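Local coordinates for protein HET-C2 (PDB 3KV0) that acts as a fungal glycolipid transfer protein, probably carrying single sphingolipids between membranes within the all-helical GLTP fold, at residues T51-D54 with V55-S58; L80-P83 with L84-Q87; E130-A133 with D134-G138. All blocks are in the same frame, centred on the assembly; numbering follows the deposited sequence.

Contact 1 (T51-D54 with V55-S58); sequences TMFD and VLGS
The side chain of Asp54 swings back beside its own backbone N, with CG opposite the carbonyl carbon (chi1 -66°), while Ser58 OG is turned off a staggered position (chi1 -143°); together these torsions bring OG within 3.1 Å of Asp54 OD1. The pair lies late in helix 39-57 of the helical GLTP fold, on either side of Gly57, which has a phi of 164°. Two backbone bonds run one turn back here. Leu56 N donates to Met52 O at 3.0 Å, and Gly57 N donates to Phe53 O at 2.9 Å. The bond before them, from Val55 N to Thr51 O, is stretched to 3.5 Å and weak, as might be expected in a helix already kinked around Met52 and Phe53.

On the buried side, Leu56 reaches back with one methyl. Its CD1 approaches the ring of Phe53 obliquely, 4.2 Å from CD1 of that ring, and also lies 4.3 Å from Met52 CG, so one branch packs against two apolar side chains of the preceding turn. Helix 132-142 packs against this same leucine, and Val64 touches Phe53, which places the apolar face of the turn in the protein interior. Away from Leu56, Asp54 and Ser58 make the polar part of the contact. There the serine hydroxyl meets the aspartate from above its carboxylate plane, and a water bridges the same two residues, donating to Asp54 OD1 at 3.2 Å and to Ser58 O at 2.8 Å.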
ATOM      1  N   THR A  51       1.719  -7.536   5.856  1.00 31.99           N
ATOM      2  CA  THR A  51       2.347  -8.803   6.263  1.00 33.86           C
ATOM      3  C   THR A  51       3.513  -9.142   5.351  1.00 34.34           C
ATOM      4  O   THR A  51       4.393  -9.917   5.713  1.00 34.20           O
ATOM      5  CB  THR A  51       1.327  -9.983   6.350  1.00 34.67           C
ATOM      6  OG1 THR A  51       0.722 -10.245   5.068  1.00 36.21           O
ATOM      7  CG2 THR A  51       0.229  -9.652   7.386  1.00 35.76           C
ATOM      8  N   MET A  52       3.558  -8.517   4.180  1.00 34.53           N
ATOM      9  CA  MET A  52       4.659  -8.729   3.265  1.00 36.02           C
ATOM     10  C   MET A  52       5.938  -8.069   3.820  1.00 35.69           C
ATOM     11  O   MET A  52       7.046  -8.513   3.555  1.00 35.91           O
ATOM     12  CB  MET A  52       4.277  -8.205   1.879  1.00 36.80           C
ATOM     13  CG  MET A  52       5.408  -8.073   0.926  1.00 41.53           C
ATOM     14  SD  MET A  52       5.537  -9.622   0.123  1.00 51.81           S
ATOM     15  CE  MET A  52       4.064  -9.555  -0.919  1.00 40.31           C
ATOM     16  N   PHE A  53       5.785  -7.017   4.616  1.00 35.75           N
ATOM     17  CA  PHE A  53       6.933  -6.427   5.275  1.00 35.51           C
ATOM     18  C   PHE A  53       7.625  -7.408   6.194  1.00 35.78           C
ATOM     19  O   PHE A  53       8.842  -7.359   6.322  1.00 35.73           O
ATOM     20  CB  PHE A  53       6.553  -5.160   6.011  1.00 35.01           C
ATOM     21  CG  PHE A  53       6.099  -4.077   5.097  1.00 34.21           C
ATOM     22  CD1 PHE A  53       6.902  -3.672   4.027  1.00 33.74           C
ATOM     23  CD2 PHE A  53       4.874  -3.490   5.277  1.00 31.96           C
ATOM     24  CE1 PHE A  53       6.437  -2.689   3.142  1.00 36.59           C
ATOM     25  CE2 PHE A  53       4.412  -2.516   4.420  1.00 35.27           C
ATOM     26  CZ  PHE A  53       5.180  -2.120   3.348  1.00 35.24           C
ATOM     27  N   ASP A  54       6.857  -8.303   6.794  1.00 36.87           N
ATOM     28  CA  ASP A  54       7.431  -9.335   7.658  1.00 38.73           C
ATOM     29  C   ASP A  54       8.267 -10.342   6.871  1.00 40.36           C
ATOM     30  O   ASP A  54       9.332 -10.769   7.331  1.00 40.85           O
ATOM     31  CB  ASP A  54       6.325 -10.002   8.445  1.00 39.00           C
ATOM     32  CG  ASP A  54       5.677  -9.034   9.440  1.00 38.59           C
ATOM     33  OD1 ASP A  54       6.394  -8.156   9.982  1.00 36.19           O
ATOM     34  OD2 ASP A  54       4.459  -9.118   9.632  1.00 45.18           O
ATOM     35  N   VAL A  55       7.797 -10.666   5.666  1.00 41.42           N
ATOM     36  CA  VAL A  55       8.498 -11.562   4.742  1.00 42.34           C
ATOM     37  C   VAL A  55       9.797 -10.915   4.322  1.00 42.16           C
ATOM     38  O   VAL A  55      10.830 -11.564   4.303  1.00 44.59           O
ATOM     39  CB  VAL A  55       7.650 -11.851   3.477  1.00 42.12           C
ATOM     40  CG1 VAL A  55       8.403 -12.762   2.514  1.00 44.85           C
ATOM     41  CG2 VAL A  55       6.336 -12.474   3.847  1.00 43.33           C
ATOM     42  N   LEU A  56       9.748  -9.625   3.999  1.00 41.43           N
ATOM     43  CA  LEU A  56      10.920  -8.871   3.553  1.00 40.93           C
ATOM     44  C   LEU A  56      11.973  -8.657   4.642  1.00 41.92           C
ATOM     45  O   LEU A  56      13.193  -8.674   4.367  1.00 42.13           O
ATOM     46  CB  LEU A  56      10.494  -7.479   3.071  1.00 40.05           C
ATOM     47  CG  LEU A  56       9.895  -7.433   1.670  1.00 40.05           C
ATOM     48  CD1 LEU A  56       9.172  -6.091   1.447  1.00 37.29           C
ATOM     49  CD2 LEU A  56      11.023  -7.595   0.656  1.00 34.93           C
ATOM     50  N   GLY A  57      11.508  -8.407   5.861  1.00 40.33           N
ATOM     51  CA  GLY A  57      12.418  -8.034   6.929  1.00 40.13           C
ATOM     52  C   GLY A  57      11.660  -7.419   8.086  1.00 38.50           C
ATOM     53  O   GLY A  57      11.539  -6.179   8.180  1.00 39.07           O
ATOM     54  N   SER A  58      11.218  -8.300   8.985  1.00 38.01           N
ATOM     55  CA  SER A  58      10.351  -7.943  10.118  1.00 37.76           C
ATOM     56  C   SER A  58      10.853  -6.711  10.861  1.00 35.77           C
ATOM     57  O   SER A  58      10.126  -5.721  10.992  1.00 34.73           O
ATOM     58  CB  SER A  58      10.200  -9.114  11.087  1.00 38.22           C
ATOM     59  OG  SER A  58       8.885  -9.138  11.597  1.00 43.25           O
TER
HETATM   60  O   HOH W   1       7.975  -5.489   9.281  1.00 37.85           O

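Contact 2 (L80-P83 with L84-Q87); sequences LAAP and LESQ
Pro83, Leu84 and Glu85 wind tightly after Ala82, all with negative phi and modest psi, so that the chain coils through two overlapping turns. Glu85 N points to Ala82 O at 3.2 Å and Ser86 N to Pro83 O at 3.4 Å, but both bonds are weak, the first of them badly bent at 125°. The firmer bond comes from a side chain. The hydroxyl of Ser86 lies beside its own backbone N, opposite the carbonyl carbon (chi1 -60°), and from there OG donates to Ala82 O at 2.8 Å. It comes down on the carbonyl from above the plane, 42° out of it, rather than on a lone pair. Ala82 O thus takes two donors, one firm and one weak.

The remaining touches are light. Ala82 CB sits 4.0 Å from Ser86 OG and 4.1 Å from Glu85 OE1, at the end of an extended glutamate chain that also makes a long, weak ion pair with Arg78. Further along the chain, Gln87 CG passes 3.8 Å from Pro83 O. Most of these side chains are at the surface, whereas Ser86 is buried. Outward from the turn, Glu85 O accepts from Asn95 on helix 89-96, and Ser86 O from the hydroxyl of Thr39, whose backbone also bonds to Gln87.

The whole is a pair of overlapping beta turns, the first close to type III with proline at its second position, the second type I, in the loop between helices 67-72 and 89-96.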
ATOM      1  N   LEU A  80     -15.819   3.922  11.266  1.00 46.24           N
ATOM      2  CA  LEU A  80     -16.593   3.462  12.413  1.00 47.64           C
ATOM      3  C   LEU A  80     -17.454   4.579  13.016  1.00 48.27           C
ATOM      4  O   LEU A  80     -18.605   4.322  13.361  1.00 49.63           O
ATOM      5  CB  LEU A  80     -15.679   2.835  13.478  1.00 47.55           C
ATOM      6  CG  LEU A  80     -15.019   1.500  13.086  1.00 46.95           C
ATOM      7  CD1 LEU A  80     -14.160   0.987  14.233  1.00 46.67           C
ATOM      8  CD2 LEU A  80     -16.031   0.453  12.649  1.00 46.09           C
ATOM      9  N   ALA A  81     -16.918   5.799  13.101  1.00 48.40           N
ATOM     10  CA  ALA A  81     -17.625   6.954  13.676  1.00 48.47           C
ATOM     11  C   ALA A  81     -18.734   7.512  12.781  1.00 48.49           C
ATOM     12  O   ALA A  81     -19.686   8.134  13.280  1.00 49.15           O
ATOM     13  CB  ALA A  81     -16.637   8.083  14.053  1.00 47.98           C
ATOM     14  N   ALA A  82     -18.614   7.293  11.473  1.00 47.55           N
ATOM     15  CA  ALA A  82     -19.577   7.810  10.507  1.00 47.04           C
ATOM     16  C   ALA A  82     -19.842   6.814   9.378  1.00 46.04           C
ATOM     17  O   ALA A  82     -19.611   7.141   8.224  1.00 45.16           O
ATOM     18  CB  ALA A  82     -19.068   9.125   9.931  1.00 46.91           C
ATOM     19  N   PRO A  83     -20.362   5.617   9.705  1.00 45.71           N
ATOM     20  CA  PRO A  83     -20.400   4.459   8.783  1.00 45.55           C
ATOM     21  C   PRO A  83     -21.236   4.556   7.525  1.00 46.06           C
ATOM     22  O   PRO A  83     -20.853   4.015   6.473  1.00 45.50           O
ATOM     23  CB  PRO A  83     -20.912   3.311   9.648  1.00 45.88           C
ATOM     24  CG  PRO A  83     -21.335   3.897  10.945  1.00 45.86           C
ATOM     25  CD  PRO A  83     -20.918   5.310  11.035  1.00 45.68           C
ATOM     26  N   LEU A  84     -22.402   5.190   7.624  1.00 45.99           N
ATOM     27  CA  LEU A  84     -23.260   5.353   6.451  1.00 46.23           C
ATOM     28  C   LEU A  84     -22.630   6.343   5.457  1.00 46.12           C
ATOM     29  O   LEU A  84     -22.809   6.221   4.250  1.00 46.72           O
ATOM     30  CB  LEU A  84     -24.682   5.811   6.894  1.00 46.11           C
ATOM     31  CG  LEU A  84     -25.407   4.843   7.845  1.00 45.27           C
ATOM     32  CD1 LEU A  84     -26.779   5.439   8.341  1.00 44.67           C
ATOM     33  CD2 LEU A  84     -25.624   3.474   7.196  1.00 44.28           C
ATOM     34  N   GLU A  85     -21.884   7.311   5.983  1.00 46.41           N
ATOM     35  CA  GLU A  85     -21.190   8.332   5.184  1.00 46.64           C
ATOM     36  C   GLU A  85     -19.788   7.901   4.619  1.00 46.24           C
ATOM     37  O   GLU A  85     -19.122   8.672   3.909  1.00 46.06           O
ATOM     38  CB  GLU A  85     -20.994   9.560   6.068  1.00 47.71           C
ATOM     39  CG  GLU A  85     -22.306  10.103   6.729  1.00 51.09           C
ATOM     40  CD  GLU A  85     -22.163  11.545   7.180  1.00 56.00           C
ATOM     41  OE1 GLU A  85     -21.097  11.886   7.744  1.00 57.49           O
ATOM     42  OE2 GLU A  85     -23.117  12.343   6.979  1.00 60.92           O
ATOM     43  N   SER A  86     -19.357   6.687   4.939  1.00 44.77           N
ATOM     44  CA  SER A  86     -17.962   6.282   4.755  1.00 44.12           C
ATOM     45  C   SER A  86     -17.846   4.900   4.113  1.00 43.35           C
ATOM     46  O   SER A  86     -16.873   4.201   4.318  1.00 42.82           O
ATOM     47  CB  SER A  86     -17.270   6.290   6.117  1.00 43.63           C
ATOM     48  OG  SER A  86     -17.310   7.587   6.695  1.00 44.39           O
ATOM     49  N   GLN A  87     -18.837   4.522   3.307  1.00 43.12           N
ATOM     50  CA  GLN A  87     -18.914   3.183   2.725  1.00 42.51           C
ATOM     51  C   GLN A  87     -17.925   2.925   1.587  1.00 41.15           C
ATOM     52  O   GLN A  87     -17.554   1.775   1.320  1.00 39.28           O
ATOM     53  CB  GLN A  87     -20.336   2.927   2.202  1.00 43.90           C
ATOM     54  CG  GLN A  87     -21.221   2.212   3.191  1.00 47.13           C
ATOM     55  CD  GLN A  87     -22.520   1.735   2.532  1.00 51.63           C
ATOM     56  OE1 GLN A  87     -22.640   0.570   2.135  1.00 55.71           O
ATOM     57  NE2 GLN A  87     -23.467   2.648   2.373  1.00 49.11           N
TER

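Contact 3 (E130-A133 with D134-G138); sequences EELA and DSFRG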
ATOM      1  N   GLU A 130      17.310  -6.839 -11.058  1.00 46.02           N
ATOM      2  CA  GLU A 130      17.751  -5.950  -9.964  1.00 45.90           C
ATOM      3  C   GLU A 130      17.672  -6.615  -8.591  1.00 44.76           C
ATOM      4  O   GLU A 130      16.825  -7.486  -8.359  1.00 43.83           O
ATOM      5  CB  GLU A 130      16.827  -4.719  -9.926  1.00 46.64           C
ATOM      6  CG  GLU A 130      17.516  -3.378  -9.818  1.00 48.34           C
ATOM      7  CD  GLU A 130      16.554  -2.227  -9.725  1.00 48.56           C
ATOM      8  OE1 GLU A 130      15.329  -2.473  -9.583  1.00 48.48           O
ATOM      9  OE2 GLU A 130      17.021  -1.059  -9.772  1.00 50.42           O
ATOM     10  N   GLU A 131      18.524  -6.178  -7.662  1.00 43.74           N
ATOM     11  CA  GLU A 131      18.403  -6.660  -6.305  1.00 43.75           C
ATOM     12  C   GLU A 131      17.243  -5.904  -5.657  1.00 40.81           C
ATOM     13  O   GLU A 131      16.925  -4.773  -6.054  1.00 40.04           O
ATOM     14  CB  GLU A 131      19.701  -6.500  -5.476  1.00 44.61           C
ATOM     15  CG  GLU A 131      20.540  -7.821  -5.300  1.00 48.55           C
ATOM     16  CD  GLU A 131      19.737  -8.973  -4.671  1.00 52.40           C
ATOM     17  OE1 GLU A 131      18.643  -8.703  -4.103  1.00 54.08           O
ATOM     18  OE2 GLU A 131      20.187 -10.149  -4.760  1.00 53.41           O
ATOM     19  N   LEU A 132      16.635  -6.543  -4.667  1.00 39.57           N
ATOM     20  CA  LEU A 132      15.488  -5.980  -3.991  1.00 38.24           C
ATOM     21  C   LEU A 132      15.780  -4.610  -3.429  1.00 36.48           C
ATOM     22  O   LEU A 132      14.946  -3.727  -3.521  1.00 35.31           O
ATOM     23  CB  LEU A 132      14.962  -6.873  -2.857  1.00 38.40           C
ATOM     24  CG  LEU A 132      13.827  -7.820  -3.194  1.00 38.92           C
ATOM     25  CD1 LEU A 132      13.507  -8.648  -1.964  1.00 37.76           C
ATOM     26  CD2 LEU A 132      12.578  -7.112  -3.734  1.00 35.39           C
ATOM     27  N   ALA A 133      16.938  -4.455  -2.794  1.00 34.97           N
ATOM     28  CA  ALA A 133      17.287  -3.205  -2.153  1.00 33.63           C
ATOM     29  C   ALA A 133      17.243  -2.060  -3.129  1.00 33.03           C
ATOM     30  O   ALA A 133      16.742  -1.002  -2.792  1.00 33.42           O
ATOM     31  CB  ALA A 133      18.684  -3.301  -1.437  1.00 34.21           C
ATOM     32  N   ASP A 134      17.722  -2.268  -4.360  1.00 32.65           N
ATOM     33  CA  ASP A 134      17.723  -1.215  -5.375  1.00 32.20           C
ATOM     34  C   ASP A 134      16.329  -0.919  -5.971  1.00 31.06           C
ATOM     35  O   ASP A 134      16.000   0.239  -6.266  1.00 30.53           O
ATOM     36  CB  ASP A 134      18.689  -1.601  -6.503  1.00 33.34           C
ATOM     37  CG  ASP A 134      20.141  -1.716  -6.012  1.00 36.55           C
ATOM     38  OD1 ASP A 134      20.636  -0.769  -5.343  1.00 37.97           O
ATOM     39  OD2 ASP A 134      20.758  -2.768  -6.291  1.00 43.69           O
ATOM     40  N   SER A 135      15.519  -1.962  -6.167  1.00 30.61           N
ATOM     41  CA  SER A 135      14.109  -1.718  -6.578  1.00 30.32           C
ATOM     42  C   SER A 135      13.394  -0.858  -5.515  1.00 27.98           C
ATOM     43  O   SER A 135      12.738   0.132  -5.835  1.00 26.52           O
ATOM     44  CB  SER A 135      13.355  -3.027  -6.813  1.00 30.01           C
ATOM     45  OG  SER A 135      13.949  -3.845  -7.813  1.00 33.79           O
ATOM     46  N   PHE A 136      13.570  -1.210  -4.238  1.00 27.57           N
ATOM     47  CA  PHE A 136      13.020  -0.389  -3.164  1.00 27.26           C
ATOM     48  C   PHE A 136      13.593   1.028  -3.127  1.00 27.33           C
ATOM     49  O   PHE A 136      12.845   2.005  -3.003  1.00 24.05           O
ATOM     50  CB  PHE A 136      13.116  -1.111  -1.811  1.00 27.95           C
ATOM     51  CG  PHE A 136      11.960  -2.019  -1.553  1.00 27.48           C
ATOM     52  CD1 PHE A 136      12.008  -3.355  -1.882  1.00 28.22           C
ATOM     53  CD2 PHE A 136      10.776  -1.513  -1.026  1.00 25.00           C
ATOM     54  CE1 PHE A 136      10.883  -4.179  -1.661  1.00 28.03           C
ATOM     55  CE2 PHE A 136       9.670  -2.340  -0.791  1.00 25.13           C
ATOM     56  CZ  PHE A 136       9.720  -3.665  -1.137  1.00 27.81           C
ATOM     57  N   ARG A 137      14.919   1.183  -3.281  1.00 28.12           N
ATOM     58  CA  ARG A 137      15.479   2.521  -3.276  1.00 28.40           C
ATOM     59  C   ARG A 137      14.951   3.396  -4.384  1.00 27.77           C
ATOM     60  O   ARG A 137      14.678   4.555  -4.180  1.00 27.32           O
ATOM     61  CB  ARG A 137      16.995   2.500  -3.380  1.00 30.71           C
ATOM     62  CG  ARG A 137      17.703   2.139  -2.106  1.00 32.92           C
ATOM     63  CD  ARG A 137      19.134   1.641  -2.465  1.00 37.29           C
ATOM     64  NE  ARG A 137      19.842   1.189  -1.277  1.00 39.31           N
ATOM     65  CZ  ARG A 137      20.781   0.246  -1.249  1.00 41.92           C
ATOM     66  NH1 ARG A 137      21.142  -0.413  -2.344  1.00 43.78           N
ATOM     67  NH2 ARG A 137      21.353  -0.057  -0.092  1.00 43.30           N
ATOM     68  N   GLY A 138      14.805   2.842  -5.572  1.00 27.74           N
ATOM     69  CA  GLY A 138      14.334   3.651  -6.675  1.00 27.25           C
ATOM     70  C   GLY A 138      12.875   4.023  -6.510  1.00 26.10           C
ATOM     71  O   GLY A 138      12.477   5.103  -6.863  1.00 24.94           O
TER
HETATM   72  O   HOH W   2      15.483   1.140  -9.484  1.00 49.97           O
HETATM   73  O   HOH W   3      20.753  -4.437  -8.251  1.00 51.69           O
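Glu130 stretches an extended side chain alongside the first turn of helix 132-142, and Ser135 OG donates to its OE1 at 2.6 Å from above the carboxylate plane. A water donates to Glu130 OE2 and, weakly, to Asp134 O. In Glu131, the N-cap residue, a bend at chi2 (-56°) folds the carboxylate back over the helix start, where OE1 takes Leu132 N at 3.0 Å, on the anti side and 24° out of plane. Its carbonyl O accepts Ser135 N at 3.1 Å, almost straight at 167°. Another water joins Glu131 N to Asp134 OD2. One turn on, Arg137 holds Asp134 OD1 in a salt bridge through NH1 at 3.1 Å, in the guanidinium plane, while Ala133 CB lies 3.9 Å from NH1, over one guanidinium face. Leu132 and Phe136 run side by side, with CD2 4.0 Å from CE1 and Leu132 O at the ring edge.

Second-shell residues fix these groups: Arg166 bonds Glu130 O through NH1 and Glu131 OE1 through its backbone N, and Ser161 takes Arg137 NH2.

Three carboxylates gather at a helix N terminus, whose dipole, with Arg137 bridging to Asp134, would probably favour their ionised forms despite their mutual repulsion.

From the N terminus the chain first meets contact 1, late in helix 39-57, then contact 2, in the loop leading from helix 67-72 to helix 89-96, and finally contact 3, where helix 132-142 starts. Each is local, a turn or two of continuous chain, and none closes a longer loop; the three follow in series, neither nesting nor crossing. Contacts 1 and 3 nevertheless meet in space: Leu56 CD1 packs 3.6 Å from Phe136 CZ and Leu56 CD2 3.8 Å from Leu132 CD1, tying the two helices together. Contact 2 stands apart, its centre about 31 Å from that of contact 1 and about 39 Å from that of contact 3, though Thr39 connects it to the beginning of helix 39-57.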